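Local coordinates for Ser-thr phosphatase MSPP (Mycobacterium smegmatis, PDB 2JFR), which probably dephosphorylates phosphoserine and phosphothreonine residues of proteins, as a metal-dependent PPM (PP2C-type) phosphatase, at residues A24-A27 with Y32-A35; D112-R117 with M123-D128; E135-R138 with T143-E146; G178-I183 with P204-A209. All blocks are in the same frame, centred on the assembly; numbering follows the deposited sequence.

Interaction 1. Residues A24-A27 with Y32-A35; sequences ACLA and YAVA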
loop_
_atom_site.group_PDB
_atom_site.type_symbol
_atom_site.label_atom_id
_atom_site.label_comp_id
_atom_site.label_asym_id
_atom_site.label_seq_id
_atom_site.Cartn_x
_atom_site.Cartn_y
_atom_site.Cartn_z
ATOM N N ALA A 24 1.584 6.136 6.223
ATOM C CA ALA A 24 2.866 5.698 6.757
ATOM C C ALA A 24 3.448 4.701 5.767
ATOM O O ALA A 24 2.720 4.033 5.047
ATOM C CB ALA A 24 2.724 5.114 8.134
ATOM N N CYS A 25 4.762 4.544 5.784
ATOM C CA CYS A 25 5.412 3.538 4.945
ATOM C C CYS A 25 6.602 2.912 5.652
ATOM O O CYS A 25 7.087 3.438 6.661
ATOM C CB CYS A 25 5.795 4.066 3.606
ATOM S SG CYS A 25 7.002 5.311 3.564
ATOM N N LEU A 26 7.021 1.778 5.135
ATOM C CA LEU A 26 8.070 0.955 5.698
ATOM C C LEU A 26 8.872 0.378 4.535
ATOM O O LEU A 26 8.302 -0.131 3.583
ATOM C CB LEU A 26 7.404 -0.172 6.492
ATOM C CG LEU A 26 8.266 -1.264 7.101
ATOM C CD1 LEU A 26 9.198 -0.649 8.139
ATOM C CD2 LEU A 26 7.377 -2.315 7.763
ATOM N N ALA A 27 10.208 0.384 4.684
ATOM C CA ALA A 27 11.086 -0.255 3.668
ATOM C C ALA A 27 12.233 -0.792 4.520
ATOM O O ALA A 27 13.050 -0.029 5.054
ATOM C CB ALA A 27 11.507 0.690 2.566
ATOM N N TYR A 32 8.308 -4.397 2.766
ATOM C CA TYR A 32 7.895 -3.085 2.268
ATOM C C TYR A 32 6.431 -2.937 2.547
ATOM O O TYR A 32 5.660 -3.860 2.359
ATOM C CB TYR A 32 8.168 -2.971 0.768
ATOM C CG TYR A 32 9.644 -3.147 0.479
ATOM C CD1 TYR A 32 10.498 -2.069 0.550
ATOM C CD2 TYR A 32 10.189 -4.386 0.226
ATOM C CE1 TYR A 32 11.845 -2.197 0.330
ATOM C CE2 TYR A 32 11.578 -4.521 0.034
ATOM C CZ TYR A 32 12.352 -3.421 0.097
ATOM O OH TYR A 32 13.727 -3.590 -0.091
ATOM N N ALA A 33 5.982 -1.731 2.949
ATOM C CA ALA A 33 4.567 -1.591 3.225
ATOM C C ALA A 33 4.140 -0.132 3.146
ATOM O O ALA A 33 4.933 0.787 3.387
ATOM C CB ALA A 33 4.210 -2.144 4.612
ATOM N N VAL A 34 2.864 0.035 2.875
ATOM C CA VAL A 34 2.149 1.302 3.025
ATOM C C VAL A 34 0.918 1.058 3.866
ATOM O O VAL A 34 0.227 0.061 3.703
ATOM C CB VAL A 34 1.772 1.896 1.655
ATOM C CG1 VAL A 34 0.869 3.125 1.786
ATOM C CG2 VAL A 34 3.009 2.207 0.844
ATOM N N ALA A 35 0.636 2.035 4.731
ATOM C CA ALA A 35 -0.585 2.035 5.545
ATOM C C ALA A 35 -1.222 3.415 5.424
ATOM O O ALA A 35 -0.576 4.414 5.708
ATOM C CB ALA A 35 -0.261 1.710 6.991
#
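Ala24 N donates to Ala35 O over 2.8 Å, the shortest of the four backbone hydrogen bonds that join residues 24-27 to 32-35, parts of antiparallel strands 23-28 and 31-38. Ala35 N answers with a bond to Ala24 O. Two residues on, Leu26 and Ala33 exchange a second reciprocal set, Leu26 N to Ala33 O and Ala33 N to Leu26 O, both at 2.9 Å. Three of these carbonyls also receive a CA-H from residues of the alternate, non-hydrogen-bonded pairs, the closest being Cys25 CA to Ala33 O at 3.2 Å; Tyr32 CA approaches Leu26 O at 3.3 Å. The short segments run 176° apart in direction, so the hairpin is almost exactly antiparallel here.

Side-chain contacts across the pair are few. Ala27 CB rests against the Tyr32 ring, 3.6 Å from CD1; a chi1 of -60° sets Tyr32 CG beside its own backbone N and swings the ring alongside Ala27. Cys25 CB and Val34 CG2 touch more loosely. This face, with Tyr32 and Val34, packs on strands 5-13 and 226-233 of the opposing sheet, in the core of the PP2C β sandwich. On the other face Leu26 CB and Ala33 CB meet at 4.2 Å, and Ala24, Ala33 and Ala35 lie under Ser46 and Leu50 of helix 42-59. Segment 32-35 runs directly into Asp36, a metal ligand on the same strand. Every hydrogen bond across the contact is backbone to backbone; main-chain pairing probably sets the strand's course toward the metals, and the small alanine methyls are consistent with close approach of helix 42-59.

Interaction 2. Residues D112-R117 with M123-D128; sequences DSPLYR and MEQLTD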
loop_
_atom_site.group_PDB
_atom_site.type_symbol
_atom_site.label_atom_id
_atom_site.label_comp_id
_atom_site.label_asym_id
_atom_site.label_seq_id
_atom_site.Cartn_x
_atom_site.Cartn_y
_atom_site.Cartn_z
ATOM N N ASP A 112 -7.313 -0.284 0.454
ATOM C CA ASP A 112 -7.239 0.213 -0.909
ATOM C C ASP A 112 -5.918 0.922 -1.224
ATOM O O ASP A 112 -5.918 1.833 -2.049
ATOM C CB ASP A 112 -8.418 1.143 -1.232
ATOM C CG ASP A 112 -8.383 2.444 -0.465
ATOM O OD1 ASP A 112 -7.564 2.588 0.468
ATOM O OD2 ASP A 112 -9.220 3.299 -0.855
ATOM N N SER A 113 -4.827 0.472 -0.637
ATOM C CA SER A 113 -3.500 0.999 -0.985
ATOM C C SER A 113 -2.824 0.037 -1.946
ATOM O O SER A 113 -2.302 -0.984 -1.502
ATOM C CB SER A 113 -2.664 1.156 0.283
ATOM O OG SER A 113 -3.285 2.029 1.223
ATOM N N PRO A 114 -2.887 0.229 -3.240
ATOM C CA PRO A 114 -2.581 -0.900 -4.137
ATOM C C PRO A 114 -1.126 -1.216 -4.282
ATOM O O PRO A 114 -0.212 -0.394 -4.116
ATOM C CB PRO A 114 -3.179 -0.490 -5.470
ATOM C CG PRO A 114 -4.127 0.634 -5.145
ATOM C CD PRO A 114 -3.420 1.352 -4.010
ATOM N N LEU A 115 -0.902 -2.476 -4.696
ATOM C CA LEU A 115 0.357 -2.925 -5.261
ATOM C C LEU A 115 0.222 -2.961 -6.784
ATOM O O LEU A 115 -0.729 -3.522 -7.306
ATOM C CB LEU A 115 0.683 -4.317 -4.761
ATOM C CG LEU A 115 1.877 -5.017 -5.423
ATOM C CD1 LEU A 115 3.154 -4.289 -5.121
ATOM C CD2 LEU A 115 1.936 -6.475 -4.998
ATOM N N TYR A 116 1.226 -2.414 -7.449
ATOM C CA TYR A 116 1.348 -2.432 -8.894
ATOM C C TYR A 116 2.628 -3.110 -9.303
ATOM O O TYR A 116 3.649 -3.010 -8.594
ATOM C CB TYR A 116 1.374 -1.022 -9.495
ATOM C CG TYR A 116 0.300 -0.094 -9.043
ATOM C CD1 TYR A 116 -0.864 0.096 -9.759
ATOM C CD2 TYR A 116 0.426 0.612 -7.827
ATOM C CE1 TYR A 116 -1.850 0.989 -9.296
ATOM C CE2 TYR A 116 -0.514 1.488 -7.378
ATOM C CZ TYR A 116 -1.653 1.665 -8.105
ATOM O OH TYR A 116 -2.615 2.540 -7.623
ATOM N N ARG A 117 2.603 -3.726 -10.474
ATOM C CA ARG A 117 3.835 -4.177 -11.142
ATOM C C ARG A 117 4.022 -3.328 -12.367
ATOM O O ARG A 117 3.102 -3.097 -13.120
ATOM C CB ARG A 117 3.741 -5.620 -11.548
ATOM C CG ARG A 117 5.041 -6.163 -12.166
ATOM C CD ARG A 117 4.911 -7.593 -12.658
ATOM N NE ARG A 117 3.895 -7.609 -13.689
ATOM C CZ ARG A 117 3.043 -8.568 -13.925
ATOM N NH1 ARG A 117 3.172 -9.713 -13.295
ATOM N NH2 ARG A 117 2.130 -8.382 -14.845
ATOM N N MET A 123 2.058 -0.459 -16.316
ATOM C CA MET A 123 1.763 -0.426 -14.898
ATOM C C MET A 123 0.432 -1.129 -14.652
ATOM O O MET A 123 -0.544 -0.646 -15.235
ATOM C CB MET A 123 1.720 1.039 -14.407
ATOM C CG MET A 123 1.473 1.189 -12.896
ATOM S SD MET A 123 1.569 2.992 -12.494
ATOM C CE MET A 123 1.027 2.925 -10.829
ATOM N N GLU A 124 0.392 -2.194 -13.889
ATOM C CA GLU A 124 -0.945 -2.783 -13.639
ATOM C C GLU A 124 -1.043 -3.100 -12.154
ATOM O O GLU A 124 -0.100 -3.398 -11.437
ATOM C CB GLU A 124 -1.164 -4.009 -14.523
ATOM C CG GLU A 124 -0.241 -5.141 -14.095
ATOM C CD GLU A 124 -0.610 -6.396 -14.893
ATOM O OE1 GLU A 124 -1.636 -7.002 -14.621
ATOM O OE2 GLU A 124 0.104 -6.811 -15.828
ATOM N N GLN A 125 -2.261 -2.941 -11.716
ATOM C CA GLN A 125 -2.624 -3.141 -10.312
ATOM C C GLN A 125 -2.854 -4.608 -10.052
ATOM O O GLN A 125 -3.665 -5.272 -10.718
ATOM C CB GLN A 125 -3.870 -2.331 -9.977
ATOM C CG GLN A 125 -4.274 -2.515 -8.511
ATOM C CD GLN A 125 -5.299 -1.536 -8.052
ATOM O OE1 GLN A 125 -5.398 -0.408 -8.522
ATOM N NE2 GLN A 125 -6.071 -1.971 -7.082
ATOM N N LEU A 126 -2.169 -5.160 -9.061
ATOM C CA LEU A 126 -2.233 -6.574 -8.761
ATOM C C LEU A 126 -3.194 -6.950 -7.686
ATOM O O LEU A 126 -3.646 -8.092 -7.621
ATOM C CB LEU A 126 -0.848 -7.081 -8.319
ATOM C CG LEU A 126 0.266 -6.845 -9.320
ATOM C CD1 LEU A 126 1.543 -7.471 -8.770
ATOM C CD2 LEU A 126 -0.060 -7.406 -10.693
ATOM N N THR A 127 -3.529 -6.034 -6.810
ATOM C CA THR A 127 -4.373 -6.244 -5.661
ATOM C C THR A 127 -5.798 -5.742 -5.926
ATOM O O THR A 127 -6.024 -4.871 -6.753
ATOM C CB THR A 127 -3.803 -5.502 -4.451
ATOM O OG1 THR A 127 -3.469 -4.169 -4.842
ATOM C CG2 THR A 127 -2.574 -6.196 -3.897
ATOM N N ASP A 128 -6.719 -6.318 -5.189
ATOM C CA ASP A 128 -8.095 -5.772 -5.181
ATOM C C ASP A 128 -8.241 -4.742 -4.087
ATOM O O ASP A 128 -7.596 -4.853 -3.020
ATOM C CB ASP A 128 -9.113 -6.879 -4.919
ATOM C CG ASP A 128 -9.173 -8.085 -5.719
ATOM O OD1 ASP A 128 -8.824 -8.280 -6.903
ATOM O OD2 ASP A 128 -9.643 -9.141 -5.155
HETATM O O HOH W 1 -5.068 2.385 -8.514
#
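The β hairpin of strands 115-119 and 122-125 pairs Arg117 with Glu124 through two backbone bonds, Arg117 N to Glu124 O at 2.9 Å and Glu124 N to Arg117 O at 3.0 Å. Their side chains also run side by side. In one of the two Glu124 conformers OE2 reaches the Arg117 guanidinium edge at NH2 over 2.7 Å, with carboxylate and guanidinium planes 87° apart, a salt bridge that may not hold in the other; NH1 is held by the carbonyl of Asp174. Beyond Gln125 the pairing goes on: Leu126 N donates to Leu115 O at 2.8 Å, and the hydroxyl Thr127 OG1 accepts from Leu115 N at 3.1 Å. On the other face, the given conformer of Met123 is extended from CA (chi1 -177°) and lays CE over the centre of the Tyr116 ring, 3.5 Å from the centroid, a CH-pi contact. Gln125 CD rests 3.5 Å from Pro114 CB, and a water joins Gln125 OE1 to Tyr116 OH. The first segment starts at Asp112, a magnesium ligand in another structure of the protein, its metal not bound here. Strand 180-184 flanks strand 115-119 on its other side, Met123 reaches helix 194-201, and strand 122-125 edges the sheet.

Interaction 3. Residues E135-R138 with T143-E146; sequences ELVR and TRHE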
loop_
_atom_site.group_PDB
_atom_site.type_symbol
_atom_site.label_atom_id
_atom_site.label_comp_id
_atom_site.label_asym_id
_atom_site.label_seq_id
_atom_site.Cartn_x
_atom_site.Cartn_y
_atom_site.Cartn_z
ATOM N N GLU A 135 -14.966 -3.334 -4.834
ATOM C CA GLU A 135 -15.744 -4.581 -4.806
ATOM C C GLU A 135 -16.468 -4.696 -6.104
ATOM O O GLU A 135 -16.676 -5.808 -6.617
ATOM C CB GLU A 135 -16.680 -4.627 -3.646
ATOM C CG GLU A 135 -16.044 -4.718 -2.253
ATOM C CD GLU A 135 -15.275 -5.856 -1.745
ATOM O OE1 GLU A 135 -15.126 -6.794 -2.520
ATOM O OE2 GLU A 135 -14.809 -5.752 -0.548
ATOM N N LEU A 136 -16.893 -3.584 -6.724
ATOM C CA LEU A 136 -17.504 -3.620 -8.025
ATOM C C LEU A 136 -16.566 -4.053 -9.136
ATOM O O LEU A 136 -16.941 -4.743 -10.089
ATOM C CB LEU A 136 -18.128 -2.302 -8.410
ATOM C CG LEU A 136 -19.328 -1.887 -7.563
ATOM C CD1 LEU A 136 -19.692 -0.458 -7.797
ATOM C CD2 LEU A 136 -20.510 -2.748 -7.951
ATOM N N VAL A 137 -15.252 -3.670 -9.006
ATOM C CA VAL A 137 -14.238 -4.255 -9.871
ATOM C C VAL A 137 -14.113 -5.763 -9.640
ATOM O O VAL A 137 -14.107 -6.498 -10.643
ATOM C CB VAL A 137 -12.888 -3.511 -9.686
ATOM C CG1 VAL A 137 -11.842 -4.075 -10.663
ATOM C CG2 VAL A 137 -12.960 -2.035 -9.954
ATOM N N ARG A 138 -14.060 -6.214 -8.396
ATOM C CA ARG A 138 -13.899 -7.659 -8.076
ATOM C C ARG A 138 -15.109 -8.418 -8.598
ATOM O O ARG A 138 -15.027 -9.593 -8.961
ATOM C CB ARG A 138 -13.596 -7.794 -6.586
ATOM C CG ARG A 138 -13.390 -9.137 -5.932
ATOM C CD ARG A 138 -12.533 -9.108 -4.660
ATOM N NE ARG A 138 -11.806 -10.338 -4.205
ATOM C CZ ARG A 138 -10.899 -10.365 -3.205
ATOM N NH1 ARG A 138 -10.584 -9.251 -2.550
ATOM N NH2 ARG A 138 -10.197 -11.410 -2.750
ATOM N N THR A 143 -14.710 -1.088 -14.489
ATOM C CA THR A 143 -13.270 -1.154 -14.649
ATOM C C THR A 143 -12.523 -0.459 -13.534
ATOM O O THR A 143 -13.092 0.334 -12.781
ATOM C CB THR A 143 -12.800 -0.485 -15.963
ATOM O OG1 THR A 143 -13.065 0.895 -15.920
ATOM C CG2 THR A 143 -13.497 -1.137 -17.198
ATOM N N ARG A 144 -11.220 -0.759 -13.383
ATOM C CA ARG A 144 -10.416 -0.044 -12.419
ATOM C C ARG A 144 -10.383 1.479 -12.681
ATOM O O ARG A 144 -10.417 2.307 -11.808
ATOM C CB ARG A 144 -9.000 -0.618 -12.383
ATOM C CG ARG A 144 -8.834 -2.097 -11.997
ATOM C CD ARG A 144 -7.372 -2.356 -11.588
ATOM N NE ARG A 144 -6.976 -3.770 -11.703
ATOM C CZ ARG A 144 -7.182 -4.632 -10.697
ATOM N NH1 ARG A 144 -7.727 -4.340 -9.511
ATOM N NH2 ARG A 144 -6.761 -5.908 -10.922
ATOM N N HIS A 145 -10.362 1.867 -13.957
ATOM C CA HIS A 145 -10.378 3.285 -14.269
ATOM C C HIS A 145 -11.669 3.933 -13.778
ATOM O O HIS A 145 -11.686 4.981 -13.186
ATOM C CB HIS A 145 -10.113 3.507 -15.775
ATOM C CG HIS A 145 -10.207 4.946 -16.142
ATOM N ND1 HIS A 145 -9.157 5.844 -15.891
ATOM C CD2 HIS A 145 -11.209 5.663 -16.687
ATOM C CE1 HIS A 145 -9.551 7.054 -16.326
ATOM N NE2 HIS A 145 -10.781 6.978 -16.809
ATOM N N GLU A 146 -12.787 3.266 -14.117
ATOM C CA GLU A 146 -14.092 3.737 -13.614
ATOM C C GLU A 146 -14.143 3.851 -12.103
ATOM O O GLU A 146 -14.727 4.798 -11.584
ATOM C CB GLU A 146 -15.264 2.803 -14.055
ATOM C CG GLU A 146 -15.479 2.911 -15.541
ATOM C CD GLU A 146 -16.213 1.822 -16.241
ATOM O OE1 GLU A 146 -16.471 0.690 -15.797
ATOM O OE2 GLU A 146 -16.590 2.130 -17.406
#
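With chi1 at -177°, Val137 turns CG1 anti to its nitrogen, and Arg144, at chi1 -60°, holds CG beside its own backbone N; the two carbons then meet 3.8 Å apart, the side chains crossing at about a right angle. The other valine branch, CG2, lies 3.7 Å from Thr143 O, so the isopropyl group straddles the start of the second helix, one methyl on a carbonyl and the other on the aliphatic foot of the arginine. Arg144 has two conformers, so its outer chain is less certain. Thr143 is the N-cap of helix 144-147. Its OG1 accepts from Glu146 N at 3.0 Å, while Thr143 N gives its hydrogen to Glu146 OE1 at 2.8 Å, from above the carboxylate plane; the two bonds make a capping box that shapes the first turn on which Val137 leans. The contact is small and lies at the surface, in what is probably the flap region of PPM phosphatases, with the Arg144 and Asp112 side chains about 10 Å apart. Leu136 packs on Glu141 and Ile142 of the connecting loop, and in the conformer given Arg138 bridges to Asp128, just after strand 122-125, and to Asp169 of strand 169-172.

Interaction 4. Residues G178-I183 with P204-A209; sequences GDRLLI and PDPQVA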
loop_
_atom_site.group_PDB
_atom_site.type_symbol
_atom_site.label_atom_id
_atom_site.label_comp_id
_atom_site.label_asym_id
_atom_site.label_seq_id
_atom_site.Cartn_x
_atom_site.Cartn_y
_atom_site.Cartn_z
ATOM N N GLY A 178 14.118 -7.374 -13.334
ATOM C CA GLY A 178 13.798 -6.234 -14.179
ATOM C C GLY A 178 12.461 -5.633 -13.890
ATOM O O GLY A 178 12.210 -4.507 -14.358
ATOM N N ASP A 179 11.595 -6.299 -13.196
ATOM C CA ASP A 179 10.331 -5.695 -12.805
ATOM C C ASP A 179 10.554 -4.653 -11.738
ATOM O O ASP A 179 11.528 -4.678 -10.975
ATOM C CB ASP A 179 9.371 -6.749 -12.308
ATOM C CG ASP A 179 8.856 -7.724 -13.300
ATOM O OD1 ASP A 179 8.888 -7.431 -14.504
ATOM O OD2 ASP A 179 8.379 -8.768 -12.860
ATOM N N ARG A 180 9.604 -3.744 -11.630
ATOM C CA ARG A 180 9.505 -2.798 -10.572
ATOM C C ARG A 180 8.168 -3.014 -9.869
ATOM O O ARG A 180 7.151 -3.176 -10.544
ATOM C CB ARG A 180 9.635 -1.367 -11.078
ATOM C CG ARG A 180 9.333 -0.297 -10.072
ATOM C CD ARG A 180 9.623 1.084 -10.632
ATOM N NE ARG A 180 11.071 1.311 -10.616
ATOM C CZ ARG A 180 11.641 2.394 -11.092
ATOM N NH1 ARG A 180 10.911 3.352 -11.644
ATOM N NH2 ARG A 180 12.947 2.505 -11.024
ATOM N N LEU A 181 8.179 -3.007 -8.540
ATOM C CA LEU A 181 6.943 -3.030 -7.775
ATOM C C LEU A 181 6.728 -1.646 -7.184
ATOM O O LEU A 181 7.676 -0.976 -6.789
ATOM C CB LEU A 181 7.016 -4.066 -6.657
ATOM C CG LEU A 181 7.273 -5.479 -7.099
ATOM C CD1 LEU A 181 7.321 -6.395 -5.892
ATOM C CD2 LEU A 181 6.205 -5.981 -8.080
ATOM N N LEU A 182 5.473 -1.251 -7.108
ATOM C CA LEU A 182 5.057 0.003 -6.493
ATOM C C LEU A 182 3.958 -0.279 -5.540
ATOM O O LEU A 182 2.923 -0.842 -5.944
ATOM C CB LEU A 182 4.594 0.983 -7.575
ATOM C CG LEU A 182 3.860 2.274 -7.050
ATOM C CD1 LEU A 182 4.777 3.141 -6.264
ATOM C CD2 LEU A 182 3.281 3.061 -8.241
ATOM N N ILE A 183 4.104 0.135 -4.292
ATOM C CA ILE A 183 3.013 0.154 -3.343
ATOM C C ILE A 183 2.615 1.620 -3.179
ATOM O O ILE A 183 3.498 2.461 -2.971
ATOM C CB ILE A 183 3.354 -0.437 -1.983
ATOM C CG1 ILE A 183 4.097 -1.767 -2.081
ATOM C CG2 ILE A 183 2.092 -0.576 -1.165
ATOM C CD1 ILE A 183 4.624 -2.247 -0.747
ATOM N N PRO A 204 13.885 5.862 -14.400
ATOM C CA PRO A 204 14.883 4.799 -14.100
ATOM C C PRO A 204 15.418 4.792 -12.694
ATOM O O PRO A 204 15.570 3.706 -12.136
ATOM C CB PRO A 204 16.028 5.184 -15.066
ATOM C CG PRO A 204 15.297 5.775 -16.231
ATOM C CD PRO A 204 14.180 6.603 -15.622
ATOM N N ASP A 205 15.724 5.931 -12.102
ATOM C CA ASP A 205 16.204 5.934 -10.721
ATOM C C ASP A 205 15.036 5.880 -9.778
ATOM O O ASP A 205 14.191 6.757 -9.794
ATOM C CB ASP A 205 17.042 7.199 -10.514
ATOM C CG ASP A 205 17.632 7.408 -9.133
ATOM O OD1 ASP A 205 17.199 6.758 -8.142
ATOM O OD2 ASP A 205 18.541 8.275 -8.989
ATOM N N PRO A 206 14.907 4.848 -8.972
ATOM C CA PRO A 206 13.741 4.769 -8.037
ATOM C C PRO A 206 13.623 5.947 -7.099
ATOM O O PRO A 206 12.500 6.301 -6.712
ATOM C CB PRO A 206 14.004 3.506 -7.247
ATOM C CG PRO A 206 15.413 3.189 -7.518
ATOM C CD PRO A 206 15.860 3.724 -8.808
ATOM N N GLN A 207 14.727 6.595 -6.688
ATOM C CA GLN A 207 14.558 7.777 -5.842
ATOM C C GLN A 207 13.983 8.949 -6.607
ATOM O O GLN A 207 13.269 9.741 -6.031
ATOM C CB GLN A 207 15.929 8.154 -5.230
ATOM C CG GLN A 207 16.467 7.057 -4.307
ATOM C CD GLN A 207 17.855 7.381 -3.807
ATOM O OE1 GLN A 207 18.054 7.807 -2.660
ATOM N NE2 GLN A 207 18.863 7.172 -4.666
ATOM N N VAL A 208 14.245 9.052 -7.912
ATOM C CA VAL A 208 13.570 10.017 -8.744
ATOM C C VAL A 208 12.099 9.628 -8.927
ATOM O O VAL A 208 11.209 10.464 -8.866
ATOM C CB VAL A 208 14.304 10.160 -10.085
ATOM C CG1 VAL A 208 13.493 11.040 -11.024
ATOM C CG2 VAL A 208 15.678 10.781 -9.796
ATOM N N ALA A 209 11.846 8.348 -9.183
ATOM C CA ALA A 209 10.489 7.875 -9.379
ATOM C C ALA A 209 9.596 8.272 -8.219
ATOM O O ALA A 209 8.494 8.776 -8.431
ATOM C CB ALA A 209 10.393 6.353 -9.588
#
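Arg180, on strand 180-184 of the PP2C β sandwich, reaches the turn before helix 206-219 and its first turn, where Pro204 and Ala209 receive its guanidinium group. The side chain leaves the strand extended and bends at chi3 (-77°), aiming the guanidinium at the helix start, where its two terminal nitrogens meet different groups. NH2 meets Pro204 O at 3.1 Å in a weak hydrogen bond, bent to 132° at the hydrogen, with the carbonyl at the guanidinium edge and near its plane. NH1 passes the methyl of Ala209, 3.7 Å from CB. The ring of Pro206 lies alongside as well, its CD 3.9 Å from Arg180 NH2.

The buried charge is held chiefly by groups outside these segments: NH1 donates to the carbonyls of Ser203 and Ala201, and NE forms a salt bridge with Asp232 of strand 226-233. Pro204 O adds a weaker contact to these oxygens. Pro206 also touches Ser7 and Ala9 of strand 5-13, so this helix start lies across the sheet near its edge. Asp205, the N-cap, orders the turn that Arg180 meets: its OD1 accepts from Gln207 N at 2.9 Å, from above the carboxylate plane, and its backbone O accepts from Ala209 N at 2.9 Å.

In the fold
From the N terminus the four contacts follow in series, none nesting in or crossing another. Interaction 1 closes a hairpin in one sheet and interaction 2 a hairpin in the other. Interaction 3 then bridges two short helices across a four-residue loop, and interaction 4 closes a longer loop of twenty residues, containing helix 194-201, between strand 180-184 and helix 206-219. The sheets face each other where Val34 of interaction 1 packs on Ile183 of the 178-183 segment. Interactions 2 and 4 share a sheet, in which strands 115-119 and 180-184 are neighbours. Arg144 of interaction 3, in the conformer given, packs on the carbonyls of Gln125 and Thr127 of interaction 2; interaction 3 is distant from interactions 1 and 4.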